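Local atomic coordinates of N-acetyl-beta-D glucosaminidase (Rhizomucor miehei CAU432, PDB entry 4ZM6), a protein that probably cleaves N-acetylglucosamine from its glycosides as a family 3 glycoside hydrolase and carries a glucosamine N-acetyltransferase region that binds acetyl-CoA. Residues 747-752 / 824-829; 768-773 / 779-784; 460-465 / 486-491; 437-442 / 469-474. All coordinates share one frame; numbering follows the deposited sequence.

Contact 1: residues 747-752 / 824-829; sequences DYQDLI and KQRGVT
Arg826 reaches from the C-terminal end of helix 811-825 to Asp750, just before strand 751-756, inside the last GNAT-like region of the chain. The helix finishes in a Schellman motif: Gly827, at positive phi, sends its N back to Lys824 O at 3.0 Å, and Arg826 leaves from that last turn. Its chain runs extended from CG to NE, which it needs, because the CA atoms of Asp750 and Arg826 are 11.6 Å apart.

The tight part is a single point of charge. Asp750 OD1 takes both terminal nitrogens of the guanidinium, Arg826 NH1 at 3.0 Å and Arg826 NH2 at 3.2 Å, with N-H...O angles of 154° and 142°. The oxygen lies in the guanidinium plane, and both nitrogens come at it nearly in line with its own C-O bond. The carboxylate is turned 48° from that plane, and both terminal nitrogens fork onto the one oxygen. Asp750 OD2 faces other partners, Arg779 and Ser775, while Arg826 NH1 also bonds Thr771 OG1. With an arginine at each oxygen, Asp750 is probably held firmly ionised.

The looser part is at Gln749, which like Arg826 is partly exposed. Its CG sits 3.4 Å from Arg826 NH2, and the two side chains cross at roughly a right angle. Bent at chi2, Gln749 carries its amide back over its own turn, where NE2 makes a weak 3.3 Å hydrogen bond to Asp747 OD1.

Contact 2: residues 768-773 / 779-784; sequences ILNTTH and RSDLIW
Arg779 folds back onto Leu769 where the long connection between strands 763-771 and 794-802 returns against the first of them. The two strands are antiparallel neighbours in the mixed sheet of the GNAT-like region, and segment 779-784, which has no regular structure of its own, packs against the end of strand 763-771.

Of the polar interactions, one crosses the segments: Arg779 NH2 gives a hydrogen bond of 2.9 Å to Leu769 O, lying in the carbonyl plane with an N-H...O angle of 144°. The guanidinium is brought there by bends at chi2 (-78°) and chi3 (-65°), which curl the chain back on itself. Asp781 fixes its rotation from within the loop, in a side-on salt bridge. Arg779 NE bonds Asp781 OD1 at 3.1 Å and Arg779 NH2 bonds Asp781 OD2 at 2.9 Å, both nitrogens approaching from above the carboxylate plane. Outside the segments, Arg779 NH1 forms salt bridges with Asp747 and Asp750, and Asp781 OD1 is also hydrogen-bonded to Tyr653 OH. All three guanidinium nitrogens are thus bonded, on a buried side chain.

The remaining contacts are van der Waals. Ile768 CG2 lies oblique to the guanidinium, 3.5 Å from Arg779 NH2. Asn770 and Asp781 lie alongside each other, running in opposite senses, with their CB atoms 3.8 Å apart. Farther along, Leu782 lies across Thr772. Thr772 OG1 is hydrogen-bonded to Ser794 OG, and the methyl Leu782 CD2 rests 3.7 Å from that same Thr772 OG1.

Contact 3: residues 460-465 / 486-491; sequences FQVRMV and QMCFPQ
Val465 puts one methyl squarely over the ring of Phe489. Its CG1 stands 3.5 Å from the centroid of the Phe489 ring and only 12° off the normal, a clear CH-pi contact. CG1 is the branch anti to the backbone N (chi1 171°), the one that projects from helix 459-471 toward the loop. On the opposite face of the ring, Gln486 CA sits 3.6 Å above the plane and nearer the rim, so the Phe489 ring is sandwiched between the helix and the 3-10 turn that precedes it. That turn is closed by a hydrogen bond from Phe489 N to Gln486 O at 2.9 Å.

One helical turn earlier, Val462 makes the second contact. Val462 CG2 touches Cys488 CB at 3.6 Å, with Cys488 SG a little farther off. This pair is partly exposed, whereas Val465 and Phe489 are buried; both of the latter rest on Val477 in the sheet below, and Val465 also reaches Ile450 and Thr452.

The whole interface across the segments is apolar. It joins the helix of a beta-alpha-beta crossover, running from strand 447-452 to the parallel strand 475-479, to the loop that leads on into strand 494-497. Such layering of helix and loop over a largely parallel sheet is typical of an alpha/beta domain of the kind that follows the TIM barrel in many family 3 glycoside hydrolases.

Contact 4: residues 437-442 / 469-474; sequences DLSQKI and QKLAKR
This is a small apolar contact between the start of helix 439-444 and the end of helix 459-471, beside strand 447-452 of a six-stranded mixed sheet. Leu471 reaches across to Ser439 with one methyl: Leu471 CD1 lies 3.6 Å from Ser439 CB and 3.7 Å from Ser439 CA, resting against the first turn of the shorter helix. An extended chi2 (-177°) carries CD1 that far. Ser439 OG points to other partners, among them Gln467 OE1 in the longer helix, a polar link beside the apolar one.

The two helices belong to a three-layer alpha/beta domain with a largely parallel sheet, consistent with the second domain of family 3 glycoside hydrolases. Helix 439-444 leads into strand 447-452 and helix 459-471 carries the chain on to strand 475-479. Ile442 and Ala472 both come down on Val448 of the first strand.

One turn on from Ser439, Ile442 works through its CG2. This methyl meets the place where helix 459-471 ends: Ile442 CG2 is 3.6 Å from Ala472 N, 3.8 Å from Ala472 CB and likewise 3.8 Å from Leu471 CB. Ala472 is the first residue to leave helical angles, and the CA atoms of Ile442 and Ala472 come within 5.4 Å.

Overall arrangement
Going from the N terminus, contact 4 opens first at 437-442. Contact 3 opens at 460-465 before 469-474 closes contact 4, and closes in turn at 486-491, so these two loops cross. Helix 459-471 serves both, meeting the loop before strand 494-497 and helix 439-444. The centres of contacts 3 and 4 are about 14 Å apart. Much later, contact 1 opens at 747-752 and closes only at 824-829, with contact 2 wholly within that span. Contact 1 ties the end of helix 811-825 to the lead-in of strand 751-756; contact 2 ties neighbouring strand 763-771 to the loop after it; the Asp747-Arg779 salt bridge joins the two. The centres of contacts 1 and 3 are about 78 Å apart.

Contact 1: residues 747-752 / 824-829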
# COMPACT_ATOMS: atom_id res chain seq x y z
N ASP A 747 20.64 -31.89 -8.75
CA ASP A 747 20.06 -33.08 -9.36
C ASP A 747 20.73 -33.40 -10.70
O ASP A 747 20.08 -33.44 -11.75
CB ASP A 747 18.54 -32.94 -9.53
CG ASP A 747 17.78 -33.58 -8.40
OD1 ASP A 747 18.38 -34.37 -7.65
OD2 ASP A 747 16.56 -33.31 -8.26
N TYR A 748 22.04 -33.64 -10.63
CA TYR A 748 22.83 -33.97 -11.81
C TYR A 748 22.51 -35.37 -12.34
O TYR A 748 22.68 -35.63 -13.54
CB TYR A 748 24.32 -33.87 -11.51
CG TYR A 748 24.84 -32.45 -11.46
CD1 TYR A 748 25.27 -31.82 -12.62
CD2 TYR A 748 24.93 -31.76 -10.26
CE1 TYR A 748 25.76 -30.53 -12.58
CE2 TYR A 748 25.42 -30.46 -10.21
CZ TYR A 748 25.84 -29.86 -11.38
OH TYR A 748 26.34 -28.57 -11.36
N GLN A 749 22.05 -36.26 -11.46
CA GLN A 749 21.75 -37.63 -11.88
C GLN A 749 20.52 -37.71 -12.78
O GLN A 749 20.29 -38.73 -13.43
CB GLN A 749 21.63 -38.58 -10.68
CG GLN A 749 20.25 -38.69 -10.02
CD GLN A 749 19.86 -37.45 -9.25
OE1 GLN A 749 20.46 -36.39 -9.43
NE2 GLN A 749 18.85 -37.57 -8.40
N ASP A 750 19.73 -36.64 -12.81
CA ASP A 750 18.55 -36.56 -13.67
C ASP A 750 18.83 -35.90 -15.03
O ASP A 750 18.01 -35.98 -15.94
CB ASP A 750 17.43 -35.81 -12.94
CG ASP A 750 16.79 -36.63 -11.82
OD1 ASP A 750 16.94 -37.87 -11.83
OD2 ASP A 750 16.14 -36.02 -10.93
N LEU A 751 19.99 -35.26 -15.17
CA LEU A 751 20.31 -34.57 -16.41
C LEU A 751 21.10 -35.50 -17.32
O LEU A 751 22.31 -35.67 -17.16
CB LEU A 751 21.10 -33.29 -16.13
CG LEU A 751 20.52 -32.41 -15.01
CD1 LEU A 751 21.31 -31.11 -14.91
CD2 LEU A 751 19.04 -32.13 -15.23
N ILE A 752 20.39 -36.12 -18.26
CA ILE A 752 20.97 -37.05 -19.20
C ILE A 752 21.26 -36.35 -20.52
O ILE A 752 20.47 -35.53 -20.98
CB ILE A 752 20.01 -38.22 -19.48
CG1 ILE A 752 19.59 -38.89 -18.17
CG2 ILE A 752 20.64 -39.24 -20.42
CD1 ILE A 752 20.75 -39.33 -17.30
N LYS A 824 13.29 -47.72 -15.39
CA LYS A 824 13.06 -49.12 -15.02
C LYS A 824 14.14 -49.61 -14.04
O LYS A 824 13.82 -50.31 -13.08
CB LYS A 824 13.02 -50.04 -16.25
N GLN A 825 15.39 -49.22 -14.26
CA GLN A 825 16.49 -49.57 -13.35
C GLN A 825 16.19 -49.07 -11.94
O GLN A 825 16.39 -49.80 -10.96
CB GLN A 825 17.82 -48.98 -13.82
CG GLN A 825 18.34 -49.50 -15.15
CD GLN A 825 18.92 -50.90 -15.06
OE1 GLN A 825 20.14 -51.07 -14.99
NE2 GLN A 825 18.05 -51.91 -15.06
N ARG A 826 15.69 -47.84 -11.85
CA ARG A 826 15.34 -47.22 -10.56
C ARG A 826 14.08 -47.79 -9.90
O ARG A 826 13.67 -47.31 -8.84
CB ARG A 826 15.17 -45.71 -10.73
CG ARG A 826 16.43 -44.96 -11.14
CD ARG A 826 16.08 -43.53 -11.51
NE ARG A 826 17.25 -42.69 -11.75
CZ ARG A 826 17.22 -41.36 -11.84
NH1 ARG A 826 16.08 -40.69 -11.69
NH2 ARG A 826 18.35 -40.69 -12.05
N GLY A 827 13.47 -48.80 -10.52
CA GLY A 827 12.30 -49.46 -9.95
C GLY A 827 10.98 -48.83 -10.35
O GLY A 827 9.93 -49.25 -9.86
N VAL A 828 11.02 -47.86 -11.25
CA VAL A 828 9.82 -47.13 -11.65
C VAL A 828 8.92 -48.04 -12.47
O VAL A 828 9.35 -48.60 -13.47
CB VAL A 828 10.17 -45.90 -12.50
CG1 VAL A 828 8.91 -45.25 -13.06
CG2 VAL A 828 10.97 -44.89 -11.68
N THR A 829 7.67 -48.17 -12.03
CA THR A 829 6.66 -48.94 -12.74
C THR A 829 5.74 -48.07 -13.61
O THR A 829 5.23 -48.53 -14.64
CB THR A 829 5.80 -49.77 -11.77
OG1 THR A 829 5.21 -48.91 -10.78
CG2 THR A 829 6.64 -50.81 -11.06

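Contact 2: residues 768-773 / 779-784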
# COMPACT_ATOMS: atom_id res chain seq x y z
N ILE A 768 15.58 -34.39 -19.25
CA ILE A 768 15.53 -34.28 -17.79
C ILE A 768 14.69 -35.41 -17.21
O ILE A 768 13.48 -35.45 -17.41
CB ILE A 768 14.89 -32.94 -17.35
CG1 ILE A 768 15.79 -31.77 -17.74
CG2 ILE A 768 14.66 -32.92 -15.84
CD1 ILE A 768 15.10 -30.43 -17.65
N LEU A 769 15.35 -36.31 -16.48
CA LEU A 769 14.66 -37.36 -15.75
C LEU A 769 14.09 -36.81 -14.45
O LEU A 769 14.46 -35.73 -13.99
CB LEU A 769 15.61 -38.51 -15.39
CG LEU A 769 16.11 -39.42 -16.51
CD1 LEU A 769 17.18 -40.36 -15.97
CD2 LEU A 769 14.96 -40.21 -17.11
N ASN A 770 13.18 -37.59 -13.87
CA ASN A 770 12.75 -37.39 -12.50
C ASN A 770 12.27 -38.73 -11.96
O ASN A 770 11.76 -39.56 -12.72
CB ASN A 770 11.64 -36.34 -12.43
CG ASN A 770 10.29 -36.88 -12.86
OD1 ASN A 770 9.87 -36.70 -13.99
ND2 ASN A 770 9.60 -37.56 -11.94
N THR A 771 12.43 -38.94 -10.66
CA THR A 771 11.97 -40.16 -10.02
C THR A 771 11.60 -39.88 -8.57
O THR A 771 12.38 -39.29 -7.82
CB THR A 771 13.05 -41.26 -10.05
OG1 THR A 771 13.44 -41.53 -11.40
CG2 THR A 771 12.53 -42.54 -9.41
N THR A 772 10.42 -40.33 -8.18
CA THR A 772 9.95 -40.20 -6.81
C THR A 772 10.94 -40.80 -5.81
O THR A 772 11.37 -41.94 -5.97
CB THR A 772 8.58 -40.88 -6.66
OG1 THR A 772 7.70 -40.41 -7.68
CG2 THR A 772 7.98 -40.62 -5.28
N HIS A 773 11.29 -40.02 -4.80
CA HIS A 773 12.27 -40.37 -3.75
C HIS A 773 13.74 -40.41 -4.17
O HIS A 773 14.60 -40.78 -3.38
CB HIS A 773 11.90 -41.68 -3.05
CG HIS A 773 10.52 -41.67 -2.47
ND1 HIS A 773 10.02 -40.60 -1.76
CD2 HIS A 773 9.54 -42.61 -2.48
CE1 HIS A 773 8.79 -40.88 -1.37
NE2 HIS A 773 8.48 -42.09 -1.79
N ARG A 779 11.62 -30.80 -6.24
CA ARG A 779 11.26 -31.04 -7.62
C ARG A 779 9.76 -31.30 -7.70
O ARG A 779 9.24 -32.19 -7.03
CB ARG A 779 12.05 -32.22 -8.19
CG ARG A 779 13.54 -31.97 -8.28
CD ARG A 779 13.92 -31.10 -9.47
NE ARG A 779 13.64 -31.76 -10.75
CZ ARG A 779 14.36 -32.75 -11.28
NH1 ARG A 779 15.43 -33.24 -10.65
NH2 ARG A 779 14.01 -33.28 -12.44
N SER A 780 9.08 -30.51 -8.53
CA SER A 780 7.63 -30.62 -8.70
C SER A 780 7.29 -31.22 -10.07
O SER A 780 6.14 -31.13 -10.50
CB SER A 780 6.98 -29.25 -8.53
OG SER A 780 7.70 -28.25 -9.24
N ASP A 781 8.28 -31.83 -10.74
CA ASP A 781 8.06 -32.51 -12.03
C ASP A 781 6.86 -33.44 -11.95
O ASP A 781 5.94 -33.38 -12.77
CB ASP A 781 9.29 -33.34 -12.44
CG ASP A 781 10.55 -32.50 -12.62
OD1 ASP A 781 10.78 -31.57 -11.83
OD2 ASP A 781 11.34 -32.80 -13.55
N LEU A 782 6.88 -34.31 -10.94
CA LEU A 782 5.80 -35.25 -10.72
C LEU A 782 5.25 -35.06 -9.32
O LEU A 782 5.95 -35.28 -8.34
CB LEU A 782 6.30 -36.68 -10.92
CG LEU A 782 5.32 -37.82 -10.63
CD1 LEU A 782 4.13 -37.79 -11.58
CD2 LEU A 782 6.04 -39.16 -10.73
N ILE A 783 4.00 -34.62 -9.24
CA ILE A 783 3.31 -34.46 -7.96
C ILE A 783 2.17 -35.47 -7.81
O ILE A 783 1.57 -35.57 -6.73
CB ILE A 783 2.77 -33.02 -7.77
CG1 ILE A 783 1.70 -32.68 -8.82
CG2 ILE A 783 3.91 -32.02 -7.86
CD1 ILE A 783 0.98 -31.37 -8.57
N TRP A 784 1.88 -36.22 -8.86
CA TRP A 784 0.71 -37.08 -8.89
C TRP A 784 1.07 -38.48 -8.39
O TRP A 784 0.82 -39.48 -9.08
CB TRP A 784 0.14 -37.15 -10.32
CG TRP A 784 -0.14 -35.81 -10.91
CD1 TRP A 784 0.41 -35.28 -12.05
CD2 TRP A 784 -1.03 -34.81 -10.41
NE1 TRP A 784 -0.08 -34.02 -12.28
CE2 TRP A 784 -0.97 -33.71 -11.28
CE3 TRP A 784 -1.88 -34.75 -9.29
CZ2 TRP A 784 -1.73 -32.55 -11.08
CZ3 TRP A 784 -2.63 -33.59 -9.09
CH2 TRP A 784 -2.55 -32.51 -9.98

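Contact 3: residues 460-465 / 486-491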
# COMPACT_ATOMS: atom_id res chain seq x y z
N PHE A 460 -38.38 20.06 -8.82
CA PHE A 460 -39.72 19.58 -9.22
C PHE A 460 -39.85 18.06 -9.08
O PHE A 460 -40.93 17.55 -8.76
CB PHE A 460 -40.12 20.08 -10.62
CG PHE A 460 -39.45 19.36 -11.76
CD1 PHE A 460 -38.22 19.80 -12.26
CD2 PHE A 460 -40.06 18.27 -12.36
CE1 PHE A 460 -37.61 19.16 -13.33
CE2 PHE A 460 -39.45 17.61 -13.42
CZ PHE A 460 -38.22 18.06 -13.91
N GLN A 461 -38.74 17.36 -9.29
CA GLN A 461 -38.68 15.91 -9.14
C GLN A 461 -38.81 15.48 -7.68
O GLN A 461 -39.49 14.49 -7.38
CB GLN A 461 -37.37 15.36 -9.71
CG GLN A 461 -37.14 15.63 -11.19
CD GLN A 461 -35.84 15.03 -11.67
OE1 GLN A 461 -35.47 13.93 -11.28
NE2 GLN A 461 -35.12 15.76 -12.53
N VAL A 462 -38.17 16.21 -6.79
CA VAL A 462 -38.24 15.90 -5.36
C VAL A 462 -39.67 16.04 -4.86
O VAL A 462 -40.14 15.21 -4.08
CB VAL A 462 -37.30 16.78 -4.52
CG1 VAL A 462 -37.52 16.54 -3.03
CG2 VAL A 462 -35.85 16.50 -4.89
N ARG A 463 -40.37 17.09 -5.32
CA ARG A 463 -41.76 17.33 -4.93
C ARG A 463 -42.68 16.23 -5.47
O ARG A 463 -43.51 15.69 -4.74
CB ARG A 463 -42.24 18.69 -5.42
CG ARG A 463 -41.51 19.88 -4.81
CD ARG A 463 -42.13 21.21 -5.22
NE ARG A 463 -41.13 22.27 -5.28
CZ ARG A 463 -40.57 22.76 -6.39
NH1 ARG A 463 -40.93 22.33 -7.60
NH2 ARG A 463 -39.65 23.71 -6.29
N MET A 464 -42.49 15.89 -6.74
CA MET A 464 -43.22 14.78 -7.37
C MET A 464 -43.10 13.49 -6.56
O MET A 464 -44.10 12.83 -6.30
CB MET A 464 -42.69 14.53 -8.78
CG MET A 464 -43.53 13.56 -9.60
SD MET A 464 -45.17 14.20 -10.00
CE MET A 464 -46.15 13.48 -8.69
N VAL A 465 -41.88 13.14 -6.16
CA VAL A 465 -41.63 11.91 -5.42
C VAL A 465 -42.21 11.97 -4.00
O VAL A 465 -42.77 10.99 -3.52
CB VAL A 465 -40.12 11.58 -5.38
CG1 VAL A 465 -39.82 10.42 -4.43
CG2 VAL A 465 -39.60 11.24 -6.78
N GLN A 486 -32.04 9.74 -3.62
CA GLN A 486 -32.84 9.36 -2.45
C GLN A 486 -32.48 10.15 -1.20
O GLN A 486 -33.26 10.19 -0.25
CB GLN A 486 -32.73 7.86 -2.16
CG GLN A 486 -33.57 7.42 -0.96
CD GLN A 486 -33.72 5.92 -0.82
OE1 GLN A 486 -34.81 5.43 -0.54
NE2 GLN A 486 -32.63 5.19 -0.99
N MET A 487 -31.31 10.79 -1.21
CA MET A 487 -30.96 11.71 -0.13
C MET A 487 -32.04 12.77 0.09
O MET A 487 -32.21 13.26 1.21
CB MET A 487 -29.60 12.36 -0.40
CG MET A 487 -29.63 13.45 -1.46
SD MET A 487 -27.98 13.91 -2.01
CE MET A 487 -27.36 14.75 -0.55
N CYS A 488 -32.75 13.13 -0.98
CA CYS A 488 -33.85 14.10 -0.93
C CYS A 488 -35.21 13.52 -0.47
O CYS A 488 -36.14 14.28 -0.19
CB CYS A 488 -34.02 14.77 -2.30
SG CYS A 488 -32.53 15.61 -2.89
N PHE A 489 -35.33 12.20 -0.41
CA PHE A 489 -36.56 11.55 0.05
C PHE A 489 -36.28 10.19 0.72
O PHE A 489 -36.63 9.14 0.19
CB PHE A 489 -37.57 11.41 -1.10
CG PHE A 489 -36.94 11.06 -2.43
CD1 PHE A 489 -36.69 9.73 -2.78
CD2 PHE A 489 -36.62 12.05 -3.35
CE1 PHE A 489 -36.12 9.42 -4.01
CE2 PHE A 489 -36.05 11.74 -4.57
CZ PHE A 489 -35.79 10.42 -4.90
N PRO A 490 -35.66 10.21 1.92
CA PRO A 490 -35.33 8.95 2.60
C PRO A 490 -36.54 8.14 3.08
O PRO A 490 -36.39 6.98 3.44
CB PRO A 490 -34.48 9.40 3.80
CG PRO A 490 -34.14 10.83 3.56
CD PRO A 490 -35.21 11.39 2.69
N GLN A 491 -37.73 8.75 3.10
CA GLN A 491 -38.96 8.05 3.49
C GLN A 491 -39.29 6.94 2.48
O GLN A 491 -39.90 5.93 2.84
CB GLN A 491 -40.18 9.00 3.58
CG GLN A 491 -39.90 10.48 3.83
CD GLN A 491 -39.69 11.29 2.54
OE1 GLN A 491 -40.35 11.05 1.52
NE2 GLN A 491 -38.79 12.26 2.60

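Contact 4: residues 437-442 / 469-474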
# COMPACT_ATOMS: atom_id res chain seq x y z
N ASP A 437 -51.55 18.98 -11.50
CA ASP A 437 -51.56 18.06 -10.36
C ASP A 437 -52.06 16.65 -10.73
O ASP A 437 -53.16 16.49 -11.26
CB ASP A 437 -52.42 18.64 -9.24
CG ASP A 437 -52.30 17.86 -7.95
OD1 ASP A 437 -51.17 17.70 -7.45
OD2 ASP A 437 -53.35 17.39 -7.44
N LEU A 438 -51.25 15.65 -10.42
CA LEU A 438 -51.51 14.26 -10.81
C LEU A 438 -51.97 13.38 -9.65
O LEU A 438 -52.07 12.16 -9.80
CB LEU A 438 -50.24 13.67 -11.43
CG LEU A 438 -49.92 14.25 -12.81
CD1 LEU A 438 -48.42 14.33 -13.04
CD2 LEU A 438 -50.60 13.43 -13.90
N SER A 439 -52.26 14.00 -8.51
CA SER A 439 -52.68 13.26 -7.32
C SER A 439 -53.62 12.11 -7.65
O SER A 439 -53.33 10.96 -7.34
CB SER A 439 -53.37 14.19 -6.32
OG SER A 439 -52.52 15.28 -5.98
N GLN A 440 -54.73 12.43 -8.32
CA GLN A 440 -55.81 11.46 -8.58
C GLN A 440 -55.34 10.20 -9.32
O GLN A 440 -55.82 9.10 -9.05
CB GLN A 440 -56.96 12.13 -9.35
CG GLN A 440 -58.17 11.23 -9.57
CD GLN A 440 -59.43 11.99 -9.97
OE1 GLN A 440 -60.47 11.37 -10.22
NE2 GLN A 440 -59.36 13.31 -10.02
N LYS A 441 -54.40 10.37 -10.24
CA LYS A 441 -53.87 9.23 -11.00
C LYS A 441 -53.02 8.35 -10.09
O LYS A 441 -53.06 7.12 -10.18
CB LYS A 441 -53.03 9.71 -12.20
CG LYS A 441 -53.59 10.94 -12.91
CD LYS A 441 -53.17 11.02 -14.37
CE LYS A 441 -54.18 10.35 -15.29
NZ LYS A 441 -54.00 10.79 -16.70
N ILE A 442 -52.27 8.99 -9.20
CA ILE A 442 -51.37 8.31 -8.27
C ILE A 442 -52.12 7.43 -7.27
O ILE A 442 -51.69 6.32 -6.97
CB ILE A 442 -50.47 9.32 -7.53
CG1 ILE A 442 -49.57 10.06 -8.53
CG2 ILE A 442 -49.61 8.62 -6.48
CD1 ILE A 442 -49.08 11.40 -8.03
N GLN A 469 -45.18 9.63 -2.66
CA GLN A 469 -44.93 8.89 -1.43
C GLN A 469 -46.14 8.93 -0.49
O GLN A 469 -46.46 7.93 0.15
CB GLN A 469 -43.67 9.44 -0.74
CG GLN A 469 -43.52 9.15 0.75
CD GLN A 469 -43.29 7.69 1.10
OE1 GLN A 469 -43.21 7.33 2.27
NE2 GLN A 469 -43.16 6.84 0.08
N LYS A 470 -46.81 10.07 -0.42
CA LYS A 470 -47.99 10.23 0.44
C LYS A 470 -49.21 9.50 -0.09
O LYS A 470 -50.03 9.03 0.69
CB LYS A 470 -48.33 11.72 0.63
CG LYS A 470 -47.35 12.48 1.50
CD LYS A 470 -47.73 13.95 1.58
CE LYS A 470 -47.15 14.62 2.83
NZ LYS A 470 -45.66 14.56 2.88
N LEU A 471 -49.33 9.41 -1.42
CA LEU A 471 -50.55 8.93 -2.06
C LEU A 471 -50.51 7.51 -2.65
O LEU A 471 -51.52 6.80 -2.64
CB LEU A 471 -50.96 9.91 -3.16
CG LEU A 471 -51.25 11.35 -2.70
CD1 LEU A 471 -51.71 12.18 -3.88
CD2 LEU A 471 -52.29 11.38 -1.59
N ALA A 472 -49.36 7.11 -3.19
CA ALA A 472 -49.28 5.86 -3.95
C ALA A 472 -49.53 4.64 -3.08
O ALA A 472 -49.13 4.60 -1.92
CB ALA A 472 -47.91 5.74 -4.62
N LYS A 473 -50.23 3.65 -3.65
CA LYS A 473 -50.43 2.36 -2.99
C LYS A 473 -49.10 1.61 -2.90
O LYS A 473 -48.72 1.14 -1.83
CB LYS A 473 -51.45 1.51 -3.75
N ARG A 474 -48.41 1.51 -4.04
CA ARG A 474 -47.10 0.85 -4.10
C ARG A 474 -46.17 1.62 -5.04
O ARG A 474 -46.33 1.59 -6.26
CB ARG A 474 -47.26 -0.60 -4.56
CG ARG A 474 -48.30 -1.37 -3.76
CD ARG A 474 -48.46 -2.80 -4.25
NE ARG A 474 -49.67 -3.41 -3.71
CZ ARG A 474 -50.90 -3.22 -4.19
NH1 ARG A 474 -51.12 -2.43 -5.24
NH2 ARG A 474 -51.93 -3.82 -3.60